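PDB 6WM6: extracellular solute-binding protein, family 5 from Chelativorans sp., which binds EDTA and various other aminopolycarboxylates in the periplasm, probably handing them on to an ABC transporter for uptake. Local coordinates for residues F475-R480 with G485-K490; V469-I474 with E493-A498; A153-D158 with S462-P467; A364-A369 with E513-A518. One frame throughout, in Å; residues are numbered along the deposited sequence. Where two conformers were deposited one is given.

Interaction 1 (F475-R480 with G485-K490); sequences FLRDTR and GFNDPK. With SO4 (sulfate ion), chain C.
Phe475 and Phe486 run side by side and point the same way, but their rings are far from parallel: the planes stand 65° apart in an edge-to-face (T-shaped) pair with centroids 5.0 Å from each other. Phe475 supplies the edge. Its CD1 sits over the centre of the Phe486 ring, 3.7 Å from Phe486 CD2. In both residues CG is anti to the carbonyl carbon (chi1 -62° and -70°), which turns the two rings into the interior together; there Ala518 of helix 504-521 touches both, and Tyr521 meets the ring of Phe486. An alanine in place of Phe486 would probably open a gap beside Ala518 and leave the edge of Phe475 without its aromatic face. The two segments are the ends of the connection between helices 467-474 and 489-499. A type II beta turn from Leu476 to Thr479 bends the first, tied by Thr479 OG1 to Leu476 O at 2.7 Å, while Asp488 is the N-cap of the second helix, its OD1 accepting from Lys490 N at 2.9 Å. No direct hydrogen bond joins the segments; instead one water donates to Phe475 O and accepts from Asp488 N. At the exposed rim, Arg477 lays its CD 3.1 Å from Asn487 OD1. Bent at its third torsion, the chain then crosses Pro489 at about a right angle, with Pro489 CG over one guanidinium face and 3.7 Å from Arg477 NH2. The charge itself is answered by Glu492, which forms a salt bridge with Arg477 NE.

Interaction 2 (V469-I474 with E493-A498); sequences VKAGQI and EIIGKA. With SO4 (sulfate ion), chain D.
Ile495 pushes both of its branches into the flank of helix 467-474, where Ala471 and Gly472 offer it little bulk. Its longer branch ends with CD1 3.8 Å from Ala471 CB, methyl against methyl. Its shorter branch lays CG2 3.8 Å from Gly472 N, directly on the backbone. The split follows from the first torsion: CG1 is anti to the carbonyl carbon (chi1 -70°) and CG2 anti to the backbone N, and the two reach successive residues of the opposing helix. The CA atoms of Gly472 and Ile495 are 6.5 Å apart, with the CG2 methyl of Ile495 filling the interval, where helices 467-474 and 489-499 come closest in these segments. Leu511 of helix 504-521 also packs against Ile495, and Ile494, one residue back, fits against that same helix through Ala514 and Leu517.

Away from this apolar spot the character changes. On the outward side of helix 489-499, Lys497 NZ and Glu493 OE2 form a weak salt bridge of 3.3 Å, one turn apart and well clear of helix 467-474. On the other helix Gln473, in one of its two deposited conformers, gives NE2 to O3 of a sulfate at 2.6 Å; this ion, probably from the crystallisation liquor, is also held by Arg143 and by the backbone of Ser154 and Tyr155. Between the two helix segments themselves there is no hydrogen bond and no ion pair: their cohesion rests on the fit of one branched side chain against a methyl group and bare backbone.

Interaction 3 (A153-D158 with S462-P467); sequences ASYGHD and SQQVFP. With SO4 (sulfate ion), chain D; EDO (1,2-ethanediol), chain I.
Gln464 reaches toward Tyr155 with its chain extended beyond CG (chi2 171°), and its atoms meet first a small bound molecule, then the tyrosine. CB lies 3.4 Å from O1 of a bound 1,2-ethanediol, and CG lies 3.6 Å from O2 of the same molecule, which also accepts from Val465 N and is probably a guest from the crystallisation liquor. Farther out, OE1 packs near Val469 of helix 467-474 and comes within 4.1 Å of Tyr155 CE1. At the tip NE2 donates to Tyr155 OH, a weak bond at 3.1 Å with a bent N-H...O angle of 126°; the amide is turned almost perpendicular to the ring. This is a bridge between residues more than 300 positions apart, joining the loop ahead of strand 160-165 to the one that leads from strand 456-462 into helix 467-474, consistent with opposing sides of the cleft in a two-lobed periplasmic binding protein. Tyr155 lies in a type I' beta turn from Ser154 to His157, and it has two deposited conformers, so the link may be only partly occupied. Ala153 CB lies over one face of the tyrosine ring, while Ser154 N and Tyr155 N each donate to a sulfate, Ser154 N at 2.9 Å from its O1.

Interaction 4 (A364-A369 with E513-A518); sequences ADRRGA and EADELA
Arg366 and Glu516 bring the two backbones to 6.5 Å between CA atoms, where the short, weakly bonded helix 366-369 meets the long helix 504-521. A buried salt-bridge network joins them, with Arg366 reaching to two consecutive acids. Its chain, extended from CG to NE, carries the guanidinium to Asp515 and Glu516, whose carboxylates it serves through different nitrogens. NE donates to Glu516 OE2 at 2.9 Å; the oxygen lies close to the guanidinium plane, but is itself approached from above the carboxylate plane. NH1 donates to Asp515 OD2 at 2.8 Å, using the anti lone pair of that oxygen. Neither carboxylate lies flat with the arginine, their planes being turned 67° (Asp515) and 75° (Glu516) from it, and each acid takes a single N-H from it. The acid of Glu516 comes into position because its chain folds back at chi2 (-81°). Further partners pin the network: Asp515 also accepts from Ser353 OG and Val354 N, Glu516 OE1 pairs with Arg370, and Arg366 NH1 reaches Gly362 O as well. A methionine here in place of Arg366 would probably leave Asp515 and Glu516 side by side with one positive charge fewer between them, weakening the hold of helix 366-369 on helix 504-521. Just ahead, Asp365 is the N-cap of the short helix, its OD1 accepting from Gly368 N at 2.8 Å. Ala364, for its part, rests CB over one face of the Arg366 guanidinium, 3.8 Å above its plane.

Overall arrangement
Helix 489-499 is shared by interactions 1 and 2, whose centres lie 10 Å apart, and it also packs against helix 504-521, the helix of interaction 4. Along the chain, interaction 1 falls within the loop spanned by interaction 2, and both fall within the span of interaction 4; interaction 3 closes earlier than 1 and 2 but alternates with interaction 4. Phe475, Phe486 and Ile494 pack on helix 504-521, tying 1, 2 and 4 into one helical layer. Interaction 3, its centre 10 Å from that of interaction 2 and 21 Å from that of interaction 4, carries this layer across to residues 153-158. A sulfate touches both 2 and 3, where the two sides probably face each other.

Interaction 1 (F475-R480 with G485-K490)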
loop_
_atom_site.group_PDB
_atom_site.type_symbol
_atom_site.label_atom_id
_atom_site.label_comp_id
_atom_site.label_asym_id
_atom_site.label_seq_id
_atom_site.Cartn_x
_atom_site.Cartn_y
_atom_site.Cartn_z
ATOM N N PHE A 475 9.133 12.107 -2.667
ATOM C CA PHE A 475 10.423 12.692 -3.009
ATOM C C PHE A 475 10.378 14.201 -3.185
ATOM O O PHE A 475 11.418 14.800 -3.450
ATOM C CB PHE A 475 11.018 12.041 -4.267
ATOM C CG PHE A 475 11.295 10.573 -4.106
ATOM C CD1 PHE A 475 12.494 10.134 -3.537
ATOM C CD2 PHE A 475 10.389 9.614 -4.519
ATOM C CE1 PHE A 475 12.751 8.786 -3.379
ATOM C CE2 PHE A 475 10.640 8.273 -4.356
ATOM C CZ PHE A 475 11.817 7.859 -3.765
ATOM N N LEU A 476 9.217 14.817 -3.050
ATOM C CA LEU A 476 9.085 16.254 -3.270
ATOM C C LEU A 476 9.292 16.980 -1.954
ATOM O O LEU A 476 8.961 16.471 -0.872
ATOM C CB LEU A 476 7.705 16.577 -3.839
ATOM C CG LEU A 476 7.508 16.511 -5.361
ATOM C CD1 LEU A 476 8.133 15.292 -5.992
ATOM C CD2 LEU A 476 6.021 16.564 -5.691
ATOM N N ARG A 477 9.872 18.167 -2.037
ATOM C CA ARG A 477 9.917 19.016 -0.859
ATOM C C ARG A 477 8.486 19.221 -0.360
ATOM O O ARG A 477 7.541 19.352 -1.146
ATOM C CB ARG A 477 10.540 20.364 -1.208
ATOM C CG ARG A 477 11.989 20.298 -1.617
ATOM C CD ARG A 477 12.389 21.576 -2.341
ATOM N NE ARG A 477 11.924 21.592 -3.727
ATOM C CZ ARG A 477 12.140 22.591 -4.576
ATOM N NH1 ARG A 477 12.812 23.664 -4.184
ATOM N NH2 ARG A 477 11.683 22.516 -5.818
ATOM N N ASP A 478 8.313 19.186 0.951
ATOM C CA ASP A 478 7.026 19.502 1.563
ATOM C C ASP A 478 5.925 18.503 1.205
ATOM O O ASP A 478 4.753 18.871 1.121
ATOM C CB ASP A 478 6.570 20.927 1.217
ATOM C CG ASP A 478 7.617 21.973 1.546
ATOM O OD1 ASP A 478 8.392 21.765 2.504
ATOM O OD2 ASP A 478 7.663 23.005 0.845
ATOM N N THR A 479 6.267 17.229 1.019
ATOM C CA THR A 479 5.257 16.193 0.839
ATOM C C THR A 479 5.157 15.310 2.078
ATOM O O THR A 479 6.069 15.246 2.909
ATOM C CB THR A 479 5.490 15.320 -0.405
ATOM O OG1 THR A 479 6.855 14.895 -0.482
ATOM C CG2 THR A 479 5.100 16.077 -1.667
ATOM N N ARG A 480 4.026 14.605 2.168
ATOM C CA ARG A 480 3.652 13.921 3.400
ATOM C C ARG A 480 4.608 12.794 3.765
ATOM O O ARG A 480 4.749 12.468 4.950
ATOM C CB ARG A 480 2.219 13.396 3.251
ATOM C CG ARG A 480 1.818 12.273 4.198
ATOM C CD ARG A 480 0.407 11.793 3.852
ATOM N NE ARG A 480 0.288 11.616 2.408
ATOM C CZ ARG A 480 0.268 10.446 1.776
ATOM N NH1 ARG A 480 0.316 9.300 2.454
ATOM N NH2 ARG A 480 0.188 10.427 0.456
ATOM N N GLY A 485 14.440 13.767 3.595
ATOM C CA GLY A 485 15.018 15.037 3.217
ATOM C C GLY A 485 15.466 15.188 1.779
ATOM O O GLY A 485 16.379 15.965 1.517
ATOM N N PHE A 486 14.838 14.483 0.837
ATOM C CA PHE A 486 15.117 14.745 -0.572
ATOM C C PHE A 486 14.750 16.189 -0.868
ATOM O O PHE A 486 13.737 16.711 -0.385
ATOM C CB PHE A 486 14.361 13.775 -1.483
ATOM C CG PHE A 486 14.880 12.360 -1.405
ATOM C CD1 PHE A 486 15.985 11.965 -2.138
ATOM C CD2 PHE A 486 14.275 11.451 -0.575
ATOM C CE1 PHE A 486 16.475 10.673 -2.045
ATOM C CE2 PHE A 486 14.751 10.162 -0.472
ATOM C CZ PHE A 486 15.862 9.782 -1.212
ATOM N N ASN A 487 15.626 16.862 -1.604
ATOM C CA ASN A 487 15.477 18.292 -1.856
ATOM C C ASN A 487 16.185 18.603 -3.158
ATOM O O ASN A 487 17.344 19.052 -3.163
ATOM C CB ASN A 487 16.016 19.106 -0.677
ATOM C CG ASN A 487 15.845 20.598 -0.886
ATOM O OD1 ASN A 487 15.364 21.034 -1.926
ATOM N ND2 ASN A 487 16.243 21.385 0.104
ATOM N N ASP A 488 15.531 18.344 -4.259
ATOM C CA ASP A 488 16.168 18.432 -5.571
ATOM C C ASP A 488 15.122 18.816 -6.604
ATOM O O ASP A 488 14.300 17.979 -7.019
ATOM C CB ASP A 488 16.853 17.118 -5.937
ATOM C CG ASP A 488 17.751 17.256 -7.145
ATOM O OD1 ASP A 488 17.596 18.250 -7.902
ATOM O OD2 ASP A 488 18.628 16.392 -7.344
ATOM N N PRO A 489 15.121 20.073 -7.054
ATOM C CA PRO A 489 14.153 20.471 -8.087
ATOM C C PRO A 489 14.225 19.618 -9.342
ATOM O O PRO A 489 13.208 19.474 -10.028
ATOM C CB PRO A 489 14.502 21.939 -8.360
ATOM C CG PRO A 489 15.172 22.399 -7.093
ATOM C CD PRO A 489 15.948 21.207 -6.600
ATOM N N LYS A 490 15.389 19.065 -9.679
ATOM C CA LYS A 490 15.485 18.209 -10.864
ATOM C C LYS A 490 14.703 16.910 -10.684
ATOM O O LYS A 490 14.009 16.468 -11.608
ATOM C CB LYS A 490 16.955 17.931 -11.177
ATOM C CG LYS A 490 17.210 17.106 -12.431
ATOM C CD LYS A 490 16.588 17.728 -13.673
ATOM C CE LYS A 490 17.024 16.988 -14.935
ATOM N NZ LYS A 490 16.431 17.569 -16.173
HETATM S S SO4 C . -0.008 5.005 1.996
HETATM O O1 SO4 C . -1.134 4.642 1.135
HETATM O O2 SO4 C . -0.471 5.025 3.381
HETATM O O3 SO4 C . 1.044 3.992 1.871
HETATM O O4 SO4 C . 0.481 6.323 1.622
HETATM O O HOH W 1 12.892 17.170 -3.816
#

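Interaction 2 (V469-I474 with E493-A498)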
loop_
_atom_site.group_PDB
_atom_site.type_symbol
_atom_site.label_atom_id
_atom_site.label_comp_id
_atom_site.label_asym_id
_atom_site.label_seq_id
_atom_site.Cartn_x
_atom_site.Cartn_y
_atom_site.Cartn_z
ATOM N N VAL A 469 3.215 8.422 -9.685
ATOM C CA VAL A 469 2.258 8.979 -8.731
ATOM C C VAL A 469 2.764 8.776 -7.313
ATOM O O VAL A 469 2.786 9.707 -6.498
ATOM C CB VAL A 469 0.858 8.386 -8.948
ATOM C CG1 VAL A 469 -0.105 8.901 -7.852
ATOM C CG2 VAL A 469 0.343 8.758 -10.336
ATOM N N LYS A 470 3.239 7.569 -7.010
ATOM C CA LYS A 470 3.781 7.324 -5.679
ATOM C C LYS A 470 4.980 8.213 -5.414
ATOM O O LYS A 470 5.129 8.779 -4.319
ATOM C CB LYS A 470 4.176 5.855 -5.523
ATOM C CG LYS A 470 4.851 5.494 -4.196
ATOM C CD LYS A 470 3.896 5.695 -3.051
ATOM C CE LYS A 470 4.495 5.219 -1.732
ATOM N NZ LYS A 470 3.470 5.265 -0.686
ATOM N N ALA A 471 5.849 8.365 -6.407
ATOM C CA ALA A 471 7.058 9.151 -6.211
ATOM C C ALA A 471 6.741 10.584 -5.842
ATOM O O ALA A 471 7.466 11.195 -5.042
ATOM C CB ALA A 471 7.907 9.089 -7.479
ATOM N N GLY A 472 5.659 11.140 -6.394
ATOM C CA GLY A 472 5.254 12.493 -6.066
ATOM C C GLY A 472 4.824 12.667 -4.627
ATOM O O GLY A 472 4.722 13.818 -4.159
ATOM N N GLN A 473 4.571 11.588 -3.906
ATOM C CA GLN A 473 4.213 11.637 -2.484
ATOM C C GLN A 473 5.392 11.492 -1.555
ATOM O O GLN A 473 5.255 11.793 -0.356
ATOM C CB GLN A 473 3.288 10.463 -2.147
ATOM C CG GLN A 473 1.988 10.477 -2.840
ATOM C CD GLN A 473 1.179 11.686 -2.458
ATOM O OE1 GLN A 473 0.862 11.884 -1.284
ATOM N NE2 GLN A 473 0.861 12.516 -3.442
ATOM N N ILE A 474 6.548 11.088 -2.056
ATOM C CA ILE A 474 7.690 10.710 -1.244
ATOM C C ILE A 474 8.865 11.660 -1.438
ATOM O O ILE A 474 9.602 11.931 -0.492
ATOM C CB ILE A 474 8.145 9.263 -1.571
ATOM C CG1 ILE A 474 7.139 8.231 -1.105
ATOM C CG2 ILE A 474 9.530 8.994 -0.936
ATOM C CD1 ILE A 474 7.526 6.831 -1.573
ATOM N N GLU A 493 11.067 17.853 -11.132
ATOM C CA GLU A 493 10.742 18.087 -12.533
ATOM C C GLU A 493 10.582 16.762 -13.270
ATOM O O GLU A 493 9.644 16.586 -14.065
ATOM C CB GLU A 493 11.828 18.944 -13.171
ATOM C CG GLU A 493 11.722 19.120 -14.679
ATOM C CD GLU A 493 12.913 19.872 -15.255
ATOM O OE1 GLU A 493 13.937 20.005 -14.548
ATOM O OE2 GLU A 493 12.823 20.332 -16.412
ATOM N N ILE A 494 11.493 15.819 -13.029
ATOM C CA ILE A 494 11.416 14.523 -13.684
ATOM C C ILE A 494 10.146 13.787 -13.292
ATOM O O ILE A 494 9.468 13.206 -14.151
ATOM C CB ILE A 494 12.659 13.685 -13.340
ATOM C CG1 ILE A 494 13.927 14.277 -13.959
ATOM C CG2 ILE A 494 12.471 12.239 -13.822
ATOM C CD1 ILE A 494 15.187 13.819 -13.277
ATOM N N ILE A 495 9.802 13.801 -12.003
ATOM C CA ILE A 495 8.596 13.118 -11.548
ATOM C C ILE A 495 7.366 13.716 -12.221
ATOM O O ILE A 495 6.467 12.987 -12.649
ATOM C CB ILE A 495 8.505 13.157 -10.005
ATOM C CG1 ILE A 495 9.575 12.269 -9.383
ATOM C CG2 ILE A 495 7.099 12.775 -9.548
ATOM C CD1 ILE A 495 9.739 12.433 -7.875
ATOM N N GLY A 496 7.339 15.040 -12.379
ATOM C CA GLY A 496 6.202 15.676 -13.020
ATOM C C GLY A 496 6.087 15.296 -14.487
ATOM O O GLY A 496 4.986 15.022 -14.988
ATOM N N LYS A 497 7.221 15.240 -15.194
ATOM C CA LYS A 497 7.183 14.791 -16.583
ATOM C C LYS A 497 6.741 13.337 -16.674
ATOM O O LYS A 497 5.960 12.966 -17.553
ATOM C CB LYS A 497 8.555 14.969 -17.234
ATOM C CG LYS A 497 8.889 16.428 -17.503
ATOM C CD LYS A 497 10.297 16.604 -18.035
ATOM C CE LYS A 497 10.583 18.070 -18.331
ATOM N NZ LYS A 497 11.974 18.273 -18.823
ATOM N N ALA A 498 7.181 12.501 -15.734
ATOM C CA ALA A 498 6.797 11.102 -15.764
ATOM C C ALA A 498 5.301 10.935 -15.501
ATOM O O ALA A 498 4.649 10.059 -16.085
ATOM C CB ALA A 498 7.605 10.326 -14.719
HETATM S S SO4 D . -1.479 14.975 -3.948
HETATM O O1 SO4 D . -2.501 15.324 -2.946
HETATM O O2 SO4 D . -1.753 13.636 -4.477
HETATM O O3 SO4 D . -0.154 14.918 -3.332
HETATM O O4 SO4 D . -1.506 15.944 -5.037
#

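Interaction 3 (A153-D158 with S462-P467)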
loop_
_atom_site.group_PDB
_atom_site.type_symbol
_atom_site.label_atom_id
_atom_site.label_comp_id
_atom_site.label_asym_id
_atom_site.label_seq_id
_atom_site.Cartn_x
_atom_site.Cartn_y
_atom_site.Cartn_z
ATOM N N ALA A 153 -4.968 11.883 -0.079
ATOM C CA ALA A 153 -4.229 12.549 -1.149
ATOM C C ALA A 153 -5.126 12.659 -2.373
ATOM O O ALA A 153 -6.033 11.852 -2.550
ATOM C CB ALA A 153 -2.963 11.766 -1.528
ATOM N N SER A 154 -4.825 13.632 -3.228
ATOM C CA SER A 154 -5.670 13.886 -4.395
ATOM C C SER A 154 -5.452 12.840 -5.480
ATOM O O SER A 154 -6.403 12.454 -6.176
ATOM C CB SER A 154 -5.393 15.277 -4.955
ATOM O OG SER A 154 -6.325 15.632 -5.973
ATOM N N TYR A 155 -4.188 12.442 -5.673
ATOM C CA TYR A 155 -3.798 11.394 -6.616
ATOM C C TYR A 155 -4.315 11.688 -8.012
ATOM O O TYR A 155 -4.671 10.786 -8.778
ATOM C CB TYR A 155 -4.205 10.026 -6.109
ATOM C CG TYR A 155 -3.326 9.528 -4.984
ATOM C CD1 TYR A 155 -1.952 9.735 -5.010
ATOM C CD2 TYR A 155 -3.868 8.850 -3.908
ATOM C CE1 TYR A 155 -1.146 9.279 -3.998
ATOM C CE2 TYR A 155 -3.061 8.381 -2.883
ATOM C CZ TYR A 155 -1.703 8.601 -2.940
ATOM O OH TYR A 155 -0.901 8.135 -1.934
ATOM N N GLY A 156 -4.336 12.962 -8.348
ATOM C CA GLY A 156 -4.666 13.411 -9.673
ATOM C C GLY A 156 -6.069 13.928 -9.850
ATOM O O GLY A 156 -6.363 14.463 -10.912
ATOM N N HIS A 157 -6.962 13.775 -8.858
ATOM C CA HIS A 157 -8.308 14.305 -9.030
ATOM C C HIS A 157 -8.264 15.812 -9.253
ATOM O O HIS A 157 -9.120 16.367 -9.953
ATOM C CB HIS A 157 -9.213 13.954 -7.833
ATOM C CG HIS A 157 -9.609 12.507 -7.779
ATOM N ND1 HIS A 157 -8.939 11.587 -6.995
ATOM C CD2 HIS A 157 -10.583 11.810 -8.425
ATOM C CE1 HIS A 157 -9.489 10.388 -7.160
ATOM N NE2 HIS A 157 -10.493 10.500 -8.009
ATOM N N ASP A 158 -7.256 16.490 -8.692
ATOM C CA ASP A 158 -7.112 17.924 -8.901
ATOM C C ASP A 158 -6.751 18.283 -10.344
ATOM O O ASP A 158 -6.895 19.458 -10.727
ATOM C CB ASP A 158 -6.134 18.563 -7.903
ATOM C CG ASP A 158 -4.777 17.909 -7.863
ATOM O OD1 ASP A 158 -4.556 16.839 -8.441
ATOM O OD2 ASP A 158 -3.874 18.492 -7.205
ATOM N N SER A 462 4.505 1.418 0.593
ATOM C CA SER A 462 3.530 0.645 -0.183
ATOM C C SER A 462 3.558 1.178 -1.617
ATOM O O SER A 462 3.142 2.318 -1.882
ATOM C CB SER A 462 2.121 0.825 0.399
ATOM O OG SER A 462 2.052 0.387 1.733
ATOM N N GLN A 463 4.015 0.361 -2.554
ATOM C CA GLN A 463 4.084 0.785 -3.947
ATOM C C GLN A 463 2.704 0.795 -4.598
ATOM O O GLN A 463 1.829 -0.010 -4.260
ATOM C CB GLN A 463 5.022 -0.132 -4.738
ATOM C CG GLN A 463 5.100 0.143 -6.237
ATOM C CD GLN A 463 5.708 1.489 -6.577
ATOM O OE1 GLN A 463 5.337 2.527 -6.008
ATOM N NE2 GLN A 463 6.673 1.487 -7.496
ATOM N N GLN A 464 2.529 1.710 -5.554
ATOM C CA GLN A 464 1.319 1.875 -6.341
ATOM C C GLN A 464 1.528 1.371 -7.765
ATOM O O GLN A 464 2.647 1.150 -8.247
ATOM C CB GLN A 464 0.921 3.361 -6.359
ATOM C CG GLN A 464 0.573 3.879 -4.992
ATOM C CD GLN A 464 0.386 5.387 -4.983
ATOM O OE1 GLN A 464 0.199 6.010 -6.044
ATOM N NE2 GLN A 464 0.417 5.983 -3.788
ATOM N N VAL A 465 0.406 1.249 -8.486
ATOM C CA VAL A 465 0.453 0.809 -9.867
ATOM C C VAL A 465 1.198 1.799 -10.744
ATOM O O VAL A 465 1.839 1.402 -11.723
ATOM C CB VAL A 465 -0.980 0.577 -10.392
ATOM C CG1 VAL A 465 -0.988 0.376 -11.900
ATOM C CG2 VAL A 465 -1.589 -0.630 -9.694
ATOM N N PHE A 466 1.136 3.104 -10.415
ATOM C CA PHE A 466 1.849 4.134 -11.171
ATOM C C PHE A 466 3.025 4.636 -10.349
ATOM O O PHE A 466 2.846 5.488 -9.458
ATOM C CB PHE A 466 0.906 5.293 -11.516
ATOM C CG PHE A 466 -0.277 4.870 -12.327
ATOM C CD1 PHE A 466 -0.131 4.569 -13.662
ATOM C CD2 PHE A 466 -1.522 4.775 -11.745
ATOM C CE1 PHE A 466 -1.237 4.167 -14.419
ATOM C CE2 PHE A 466 -2.627 4.382 -12.500
ATOM C CZ PHE A 466 -2.465 4.074 -13.818
ATOM N N PRO A 467 4.239 4.172 -10.617
ATOM C CA PRO A 467 5.399 4.650 -9.847
ATOM C C PRO A 467 5.531 6.150 -9.785
ATOM O O PRO A 467 5.941 6.688 -8.741
ATOM C CB PRO A 467 6.579 3.993 -10.577
ATOM C CG PRO A 467 6.014 2.690 -11.037
ATOM C CD PRO A 467 4.587 3.023 -11.480
HETATM S S SO4 D . -1.479 14.975 -3.948
HETATM O O1 SO4 D . -2.501 15.324 -2.946
HETATM O O2 SO4 D . -1.753 13.636 -4.477
HETATM O O3 SO4 D . -0.154 14.918 -3.332
HETATM O O4 SO4 D . -1.506 15.944 -5.037
HETATM C C1 EDO I . -3.193 1.815 -6.369
HETATM O O1 EDO I . -2.098 2.042 -7.262
HETATM C C2 EDO I . -2.812 0.757 -5.342
HETATM O O2 EDO I . -1.760 1.223 -4.485
#

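Interaction 4 (A364-A369 with E513-A518)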
loop_
_atom_site.group_PDB
_atom_site.type_symbol
_atom_site.label_atom_id
_atom_site.label_comp_id
_atom_site.label_asym_id
_atom_site.label_seq_id
_atom_site.Cartn_x
_atom_site.Cartn_y
_atom_site.Cartn_z
ATOM N N ALA A 364 15.841 -1.361 -12.066
ATOM C CA ALA A 364 17.227 -1.798 -12.182
ATOM C C ALA A 364 17.833 -1.715 -10.788
ATOM O O ALA A 364 17.324 -1.009 -9.925
ATOM C CB ALA A 364 18.028 -0.918 -13.157
ATOM N N ASP A 365 18.944 -2.433 -10.588
ATOM C CA ASP A 365 19.651 -2.432 -9.299
ATOM C C ASP A 365 20.581 -1.211 -9.237
ATOM O O ASP A 365 21.810 -1.282 -9.345
ATOM C CB ASP A 365 20.407 -3.733 -9.060
ATOM C CG ASP A 365 21.038 -3.770 -7.677
ATOM O OD1 ASP A 365 20.732 -2.863 -6.879
ATOM O OD2 ASP A 365 21.821 -4.701 -7.405
ATOM N N ARG A 366 19.958 -0.055 -9.035
ATOM C CA ARG A 366 20.672 1.205 -8.897
ATOM C C ARG A 366 21.403 1.293 -7.559
ATOM O O ARG A 366 22.424 1.987 -7.454
ATOM C CB ARG A 366 19.680 2.346 -9.099
ATOM C CG ARG A 366 19.136 2.311 -10.527
ATOM C CD ARG A 366 18.094 3.401 -10.904
ATOM N NE ARG A 366 17.780 3.202 -12.316
ATOM C CZ ARG A 366 16.660 2.664 -12.795
ATOM N NH1 ARG A 366 15.648 2.371 -12.001
ATOM N NH2 ARG A 366 16.551 2.438 -14.092
ATOM N N ARG A 367 20.916 0.577 -6.552
ATOM C CA ARG A 367 21.595 0.433 -5.265
ATOM C C ARG A 367 22.972 -0.204 -5.438
ATOM O O ARG A 367 24.000 0.375 -5.065
ATOM C CB ARG A 367 20.681 -0.435 -4.383
ATOM C CG ARG A 367 21.164 -0.719 -2.971
ATOM C CD ARG A 367 20.221 -1.714 -2.288
ATOM N NE ARG A 367 20.427 -3.080 -2.734
ATOM C CZ ARG A 367 19.884 -4.144 -2.179
ATOM N NH1 ARG A 367 19.050 -4.018 -1.171
ATOM N NH2 ARG A 367 20.192 -5.363 -2.621
ATOM N N GLY A 368 23.010 -1.394 -6.035
ATOM C CA GLY A 368 24.270 -2.096 -6.213
ATOM C C GLY A 368 25.197 -1.415 -7.191
ATOM O O GLY A 368 26.416 -1.506 -7.048
ATOM N N ALA A 369 24.643 -0.716 -8.180
ATOM C CA ALA A 369 25.469 0.010 -9.132
ATOM C C ALA A 369 26.348 1.040 -8.431
ATOM O O ALA A 369 27.405 1.410 -8.944
ATOM C CB ALA A 369 24.597 0.707 -10.170
ATOM N N GLU A 513 15.493 8.350 -14.453
ATOM C CA GLU A 513 16.490 9.368 -14.136
ATOM C C GLU A 513 16.350 9.862 -12.707
ATOM O O GLU A 513 17.358 10.128 -12.026
ATOM C CB GLU A 513 16.392 10.524 -15.137
ATOM C CG GLU A 513 17.533 11.512 -14.987
ATOM C CD GLU A 513 17.426 12.732 -15.893
ATOM O OE1 GLU A 513 16.450 12.851 -16.675
ATOM O OE2 GLU A 513 18.339 13.593 -15.820
ATOM N N ALA A 514 15.120 9.998 -12.223
ATOM C CA ALA A 514 14.911 10.419 -10.842
ATOM C C ALA A 514 15.359 9.339 -9.869
ATOM O O ALA A 514 15.904 9.649 -8.816
ATOM C CB ALA A 514 13.444 10.762 -10.605
ATOM N N ASP A 515 15.151 8.071 -10.204
ATOM C CA ASP A 515 15.632 6.980 -9.368
ATOM C C ASP A 515 17.147 7.032 -9.241
ATOM O O ASP A 515 17.698 6.839 -8.143
ATOM C CB ASP A 515 15.159 5.649 -9.960
ATOM C CG ASP A 515 15.147 4.487 -8.984
ATOM O OD1 ASP A 515 15.120 4.670 -7.740
ATOM O OD2 ASP A 515 15.133 3.339 -9.476
ATOM N N GLU A 516 17.851 7.307 -10.343
ATOM C CA GLU A 516 19.309 7.432 -10.298
ATOM C C GLU A 516 19.717 8.554 -9.354
ATOM O O GLU A 516 20.588 8.376 -8.496
ATOM C CB GLU A 516 19.859 7.697 -11.710
ATOM C CG GLU A 516 19.536 6.624 -12.757
ATOM C CD GLU A 516 20.419 5.402 -12.738
ATOM O OE1 GLU A 516 21.431 5.386 -12.022
ATOM O OE2 GLU A 516 20.105 4.431 -13.489
ATOM N N LEU A 517 19.109 9.730 -9.501
ATOM C CA LEU A 517 19.467 10.874 -8.654
ATOM C C LEU A 517 19.112 10.608 -7.199
ATOM O O LEU A 517 19.842 11.009 -6.292
ATOM C CB LEU A 517 18.768 12.126 -9.163
ATOM C CG LEU A 517 19.206 12.629 -10.538
ATOM C CD1 LEU A 517 18.310 13.765 -11.008
ATOM C CD2 LEU A 517 20.668 13.070 -10.535
ATOM N N ALA A 518 17.981 9.973 -6.940
ATOM C CA ALA A 518 17.604 9.675 -5.566
ATOM C C ALA A 518 18.606 8.722 -4.929
ATOM O O ALA A 518 18.967 8.877 -3.763
ATOM C CB ALA A 518 16.199 9.092 -5.541
#